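Local coordinates for protein terminal uridylyltransferase 1 (Trypanosoma brucei, PDB 5HZD) that adds uridines to the 3' hydroxyl of guide RNAs, ribosomal RNAs and some mRNAs during mitochondrial RNA editing, using UTP and a catalytic magnesium or manganese ion, at residues 341-355 with 414-426. Residues are numbered along the deposited sequence; the frame is centred on the assembly and turned at random. Where two conformers were deposited one is given.
Sequences IMWIYYLVQKGYVPY and HNVISLNRPGITT
Tyr355 OH donates to Leu419 O (2.8 Å), arriving from above the carbonyl plane. Gln349 makes the second direct bond, NE2 to Pro422 O at 3.1 Å and 156°, with the acceptor in its amide plane. A water bridges Tyr345 OH to Val416 O and Thr425 N. Pro422 CB lies over one face of the Tyr355 ring, a CH-pi contact 3.9 Å from its centroid. Ile417 CA sits over the centre of the Tyr345 ring, 4.2 Å from the centroid; Gln349 CG lies over the opposite face, offset toward the rim, and Ser418 O meets the edge at CD1. With CG anti to the backbone N (chi1 174°), this ring reaches outward from the helix. At its root, Ile417 CG2 packs on Tyr345 CB (3.5 Å), Ile417 CD1 on Met342 CG, and Leu419 CD2 near Tyr345 CA (3.9 Å). Ile341, beside the UTP-binding residue Tyr337, touches Ile417 and Leu419 in one of two conformers. The contact thus joins helix 336-349 and the loop after it to the loop linking short strands 415-416 and 425-426, in the Cid1-family poly(A) polymerase region; Tyr406 of helix 385-409 touches Tyr345 and Ile417, and Tyr303 of helix 292-304 touches Tyr355.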
loop_
_atom_site.group_PDB
_atom_site.type_symbol
_atom_site.label_atom_id
_atom_site.label_comp_id
_atom_site.label_asym_id
_atom_site.label_seq_id
_atom_site.Cartn_x
_atom_site.Cartn_y
_atom_site.Cartn_z
ATOM N N ILE A 341 5.860 9.022 5.587
ATOM C CA ILE A 341 6.890 9.326 6.568
ATOM C C ILE A 341 7.035 10.845 6.741
ATOM O O ILE A 341 7.196 11.323 7.874
ATOM C CB ILE A 341 8.225 8.645 6.226
ATOM C CG1 ILE A 341 8.047 7.128 6.370
ATOM C CG2 ILE A 341 9.361 9.159 7.143
ATOM C CD1 ILE A 341 9.121 6.307 5.643
ATOM N N MET A 342 6.977 11.604 5.647
ATOM C CA MET A 342 6.999 13.052 5.771
ATOM C C MET A 342 5.864 13.535 6.676
ATOM O O MET A 342 6.073 14.383 7.530
ATOM C CB MET A 342 6.853 13.746 4.412
ATOM C CG MET A 342 8.060 13.573 3.514
ATOM S SD MET A 342 7.879 14.550 2.011
ATOM C CE MET A 342 7.842 16.221 2.649
ATOM N N TRP A 343 4.658 13.025 6.472
ATOM C CA TRP A 343 3.518 13.474 7.255
ATOM C C TRP A 343 3.686 13.083 8.707
ATOM O O TRP A 343 3.498 13.901 9.611
ATOM C CB TRP A 343 2.277 12.816 6.627
ATOM C CG TRP A 343 0.974 12.906 7.382
ATOM C CD1 TRP A 343 0.205 11.848 7.781
ATOM C CD2 TRP A 343 0.209 14.092 7.695
ATOM N NE1 TRP A 343 -0.968 12.306 8.366
ATOM C CE2 TRP A 343 -0.986 13.672 8.309
ATOM C CE3 TRP A 343 0.440 15.462 7.539
ATOM C CZ2 TRP A 343 -1.958 14.561 8.750
ATOM C CZ3 TRP A 343 -0.546 16.354 7.979
ATOM C CH2 TRP A 343 -1.714 15.897 8.600
ATOM N N ILE A 344 4.066 11.843 8.959
ATOM C CA ILE A 344 4.190 11.394 10.353
ATOM C C ILE A 344 5.326 12.125 11.080
ATOM O O ILE A 344 5.182 12.488 12.251
ATOM C CB ILE A 344 4.438 9.914 10.396
ATOM C CG1 ILE A 344 3.151 9.220 9.954
ATOM C CG2 ILE A 344 4.780 9.477 11.809
ATOM C CD1 ILE A 344 3.360 7.734 9.615
ATOM N N TYR A 345 6.448 12.346 10.389
ATOM C CA TYR A 345 7.567 13.063 11.022
ATOM C C TYR A 345 7.114 14.449 11.448
ATOM O O TYR A 345 7.419 14.895 12.560
ATOM C CB TYR A 345 8.759 13.166 10.063
ATOM C CG TYR A 345 9.895 14.001 10.583
ATOM C CD1 TYR A 345 10.793 13.482 11.504
ATOM C CD2 TYR A 345 10.058 15.318 10.136
ATOM C CE1 TYR A 345 11.873 14.276 11.995
ATOM C CE2 TYR A 345 11.116 16.096 10.597
ATOM C CZ TYR A 345 12.000 15.570 11.522
ATOM O OH TYR A 345 13.034 16.342 12.005
ATOM N N TYR A 346 6.378 15.122 10.573
ATOM C CA TYR A 346 5.782 16.417 10.929
ATOM C C TYR A 346 4.865 16.295 12.156
ATOM O O TYR A 346 4.948 17.109 13.096
ATOM C CB TYR A 346 5.040 16.982 9.719
ATOM C CG TYR A 346 3.974 17.999 10.055
ATOM C CD1 TYR A 346 4.311 19.291 10.448
ATOM C CD2 TYR A 346 2.641 17.657 9.960
ATOM C CE1 TYR A 346 3.327 20.235 10.715
ATOM C CE2 TYR A 346 1.645 18.573 10.243
ATOM C CZ TYR A 346 1.997 19.851 10.641
ATOM O OH TYR A 346 0.998 20.776 10.897
ATOM N N LEU A 347 3.977 15.303 12.169
ATOM C CA LEU A 347 3.092 15.121 13.311
ATOM C C LEU A 347 3.868 14.909 14.596
ATOM O O LEU A 347 3.462 15.425 15.648
ATOM C CB LEU A 347 2.127 13.927 13.093
ATOM C CG LEU A 347 1.154 14.073 11.913
ATOM C CD1 LEU A 347 0.300 12.796 11.781
ATOM C CD2 LEU A 347 0.266 15.341 12.070
ATOM N N VAL A 348 4.958 14.139 14.546
ATOM C CA VAL A 348 5.719 13.878 15.754
ATOM C C VAL A 348 6.422 15.143 16.191
ATOM O O VAL A 348 6.379 15.511 17.370
ATOM C CB VAL A 348 6.770 12.786 15.511
ATOM C CG1 VAL A 348 7.773 12.734 16.699
ATOM C CG2 VAL A 348 6.107 11.437 15.284
ATOM N N GLN A 349 7.057 15.845 15.247
ATOM C CA GLN A 349 7.899 16.996 15.618
ATOM C C GLN A 349 7.058 18.118 16.179
ATOM O O GLN A 349 7.514 18.878 17.046
ATOM C CB GLN A 349 8.759 17.476 14.442
ATOM C CG GLN A 349 9.812 16.491 14.041
ATOM C CD GLN A 349 10.758 16.158 15.166
ATOM O OE1 GLN A 349 11.247 17.054 15.855
ATOM N NE2 GLN A 349 11.036 14.865 15.363
ATOM N N LYS A 350 5.818 18.202 15.716
ATOM C CA LYS A 350 4.886 19.237 16.166
ATOM C C LYS A 350 4.020 18.811 17.347
ATOM O O LYS A 350 3.220 19.602 17.849
ATOM C CB LYS A 350 4.012 19.718 14.999
ATOM C CG LYS A 350 4.781 20.522 13.943
ATOM C CD LYS A 350 5.355 21.814 14.537
ATOM C CE LYS A 350 5.947 22.724 13.471
ATOM N NZ LYS A 350 6.518 23.950 14.123
ATOM N N GLY A 351 4.152 17.560 17.770
ATOM C CA GLY A 351 3.482 17.066 18.972
ATOM C C GLY A 351 2.049 16.623 18.795
ATOM O O GLY A 351 1.342 16.435 19.770
ATOM N N TYR A 352 1.604 16.462 17.556
ATOM C CA TYR A 352 0.270 15.923 17.285
ATOM C C TYR A 352 0.101 14.436 17.599
ATOM O O TYR A 352 -1.019 13.985 17.901
ATOM C CB TYR A 352 -0.139 16.158 15.823
ATOM C CG TYR A 352 -0.382 17.584 15.459
ATOM C CD1 TYR A 352 -1.540 18.234 15.869
ATOM C CD2 TYR A 352 0.558 18.294 14.713
ATOM C CE1 TYR A 352 -1.774 19.553 15.523
ATOM C CE2 TYR A 352 0.327 19.609 14.349
ATOM C CZ TYR A 352 -0.837 20.225 14.760
ATOM O OH TYR A 352 -1.065 21.532 14.413
ATOM N N VAL A 353 1.171 13.646 17.458
ATOM C CA VAL A 353 1.111 12.218 17.804
ATOM C C VAL A 353 2.353 11.886 18.636
ATOM O O VAL A 353 3.404 12.506 18.458
ATOM C CB VAL A 353 1.093 11.260 16.579
ATOM C CG1 VAL A 353 -0.115 11.542 15.632
ATOM C CG2 VAL A 353 2.386 11.331 15.803
ATOM N N PRO A 354 2.247 10.873 19.505
ATOM C CA PRO A 354 3.414 10.411 20.263
ATOM C C PRO A 354 4.448 9.749 19.355
ATOM O O PRO A 354 4.139 9.156 18.322
ATOM C CB PRO A 354 2.819 9.361 21.220
ATOM C CG PRO A 354 1.382 9.737 21.359
ATOM C CD PRO A 354 1.009 10.211 19.960
ATOM N N TYR A 355 5.714 9.849 19.752
ATOM C CA TYR A 355 6.759 9.124 19.031
ATOM C C TYR A 355 6.614 7.605 19.175
ATOM O O TYR A 355 6.283 7.104 20.262
ATOM C CB TYR A 355 8.143 9.586 19.549
ATOM C CG TYR A 355 9.266 8.814 18.914
ATOM C CD1 TYR A 355 9.632 9.068 17.592
ATOM C CD2 TYR A 355 9.946 7.815 19.620
ATOM C CE1 TYR A 355 10.631 8.329 16.981
ATOM C CE2 TYR A 355 10.970 7.074 19.003
ATOM C CZ TYR A 355 11.289 7.350 17.691
ATOM O OH TYR A 355 12.289 6.617 17.107
ATOM N N HIS A 414 20.412 20.398 5.945
ATOM C CA HIS A 414 21.257 19.772 6.956
ATOM C C HIS A 414 20.647 18.605 7.718
ATOM O O HIS A 414 21.387 17.840 8.357
ATOM C CB HIS A 414 21.766 20.817 7.945
ATOM C CG HIS A 414 22.624 21.843 7.291
ATOM N ND1 HIS A 414 23.876 21.546 6.795
ATOM C CD2 HIS A 414 22.390 23.140 6.987
ATOM C CE1 HIS A 414 24.393 22.631 6.242
ATOM N NE2 HIS A 414 23.513 23.611 6.348
ATOM N N ASN A 415 19.322 18.459 7.663
ATOM C CA ASN A 415 18.648 17.450 8.466
ATOM C C ASN A 415 17.949 16.386 7.632
ATOM O O ASN A 415 17.826 16.514 6.424
ATOM C CB ASN A 415 17.635 18.117 9.399
ATOM C CG ASN A 415 18.305 18.954 10.490
ATOM O OD1 ASN A 415 19.500 18.770 10.821
ATOM N ND2 ASN A 415 17.531 19.863 11.081
ATOM N N VAL A 416 17.493 15.345 8.306
ATOM C CA VAL A 416 16.898 14.199 7.638
ATOM C C VAL A 416 15.539 13.950 8.258
ATOM O O VAL A 416 15.400 13.961 9.481
ATOM C CB VAL A 416 17.756 12.947 7.913
ATOM C CG1 VAL A 416 17.094 11.677 7.298
ATOM C CG2 VAL A 416 19.207 13.147 7.411
ATOM N N ILE A 417 14.538 13.706 7.421
ATOM C CA ILE A 417 13.207 13.287 7.903
ATOM C C ILE A 417 13.342 11.849 8.371
ATOM O O ILE A 417 13.599 10.950 7.566
ATOM C CB ILE A 417 12.194 13.412 6.758
ATOM C CG1 ILE A 417 12.084 14.885 6.304
ATOM C CG2 ILE A 417 10.813 12.902 7.187
ATOM C CD1 ILE A 417 11.138 15.137 5.109
ATOM N N SER A 418 13.231 11.609 9.674
ATOM C CA SER A 418 13.522 10.281 10.188
ATOM C C SER A 418 12.683 9.966 11.404
ATOM O O SER A 418 12.534 10.805 12.309
ATOM C CB SER A 418 15.009 10.157 10.570
ATOM O OG SER A 418 15.216 8.859 11.123
ATOM N N LEU A 419 12.105 8.763 11.403
ATOM C CA LEU A 419 11.356 8.266 12.562
ATOM C C LEU A 419 12.220 7.339 13.397
ATOM O O LEU A 419 11.747 6.743 14.363
ATOM C CB LEU A 419 10.090 7.513 12.103
ATOM C CG LEU A 419 9.162 8.301 11.185
ATOM C CD1 LEU A 419 8.020 7.369 10.778
ATOM C CD2 LEU A 419 8.684 9.497 11.951
ATOM N N ASN A 420 13.517 7.228 13.100
ATOM C CA ASN A 420 14.324 6.255 13.821
ATOM C C ASN A 420 14.809 6.748 15.166
ATOM O O ASN A 420 15.388 5.970 15.943
ATOM C CB ASN A 420 15.542 5.832 12.996
ATOM C CG ASN A 420 15.172 4.931 11.862
ATOM O OD1 ASN A 420 14.731 5.386 10.833
ATOM N ND2 ASN A 420 15.307 3.626 12.067
ATOM N N ARG A 421 14.605 8.031 15.426
ATOM C CA ARG A 421 14.903 8.622 16.737
ATOM C C ARG A 421 13.950 9.783 16.906
ATOM O O ARG A 421 13.477 10.333 15.918
ATOM C CB ARG A 421 16.380 9.064 16.812
ATOM C CG ARG A 421 16.783 10.116 15.781
ATOM C CD ARG A 421 18.309 10.117 15.552
ATOM N NE ARG A 421 18.824 8.780 15.287
ATOM C CZ ARG A 421 18.757 8.166 14.106
ATOM N NH1 ARG A 421 18.166 8.738 13.047
ATOM N NH2 ARG A 421 19.246 6.940 13.989
ATOM N N PRO A 422 13.643 10.172 18.157
ATOM C CA PRO A 422 12.633 11.210 18.399
ATOM C C PRO A 422 13.102 12.638 18.171
ATOM O O PRO A 422 12.285 13.511 17.887
ATOM C CB PRO A 422 12.315 11.025 19.898
ATOM C CG PRO A 422 13.542 10.392 20.481
ATOM C CD PRO A 422 14.066 9.487 19.393
ATOM N N GLY A 423 14.393 12.870 18.305
ATOM C CA GLY A 423 14.924 14.205 18.124
ATOM C C GLY A 423 15.333 14.464 16.692
ATOM O O GLY A 423 14.907 13.766 15.785
ATOM N N ILE A 424 16.153 15.481 16.490
ATOM C CA ILE A 424 16.618 15.839 15.145
ATOM C C ILE A 424 17.678 14.848 14.674
ATOM O O ILE A 424 18.607 14.515 15.423
ATOM C CB ILE A 424 17.246 17.250 15.146
ATOM C CG1 ILE A 424 16.193 18.320 15.448
ATOM C CG2 ILE A 424 17.986 17.548 13.811
ATOM C CD1 ILE A 424 15.065 18.386 14.490
ATOM N N THR A 425 17.546 14.391 13.422
ATOM C CA THR A 425 18.591 13.590 12.775
ATOM C C THR A 425 19.306 14.482 11.760
ATOM O O THR A 425 18.681 15.008 10.836
ATOM C CB THR A 425 17.955 12.420 11.997
ATOM O OG1 THR A 425 17.317 11.544 12.926
ATOM C CG2 THR A 425 19.020 11.626 11.254
ATOM N N THR A 426 20.606 14.686 11.915
ATOM C CA THR A 426 21.327 15.477 10.924
ATOM C C THR A 426 21.842 14.554 9.820
ATOM O O THR A 426 21.966 13.352 10.024
ATOM C CB THR A 426 22.500 16.244 11.543
ATOM O OG1 THR A 426 23.498 15.325 11.991
ATOM C CG2 THR A 426 22.013 17.127 12.722
HETATM O O HOH W 1 15.218 14.791 12.031
HETATM O O HOH W 2 11.248 11.791 14.678
#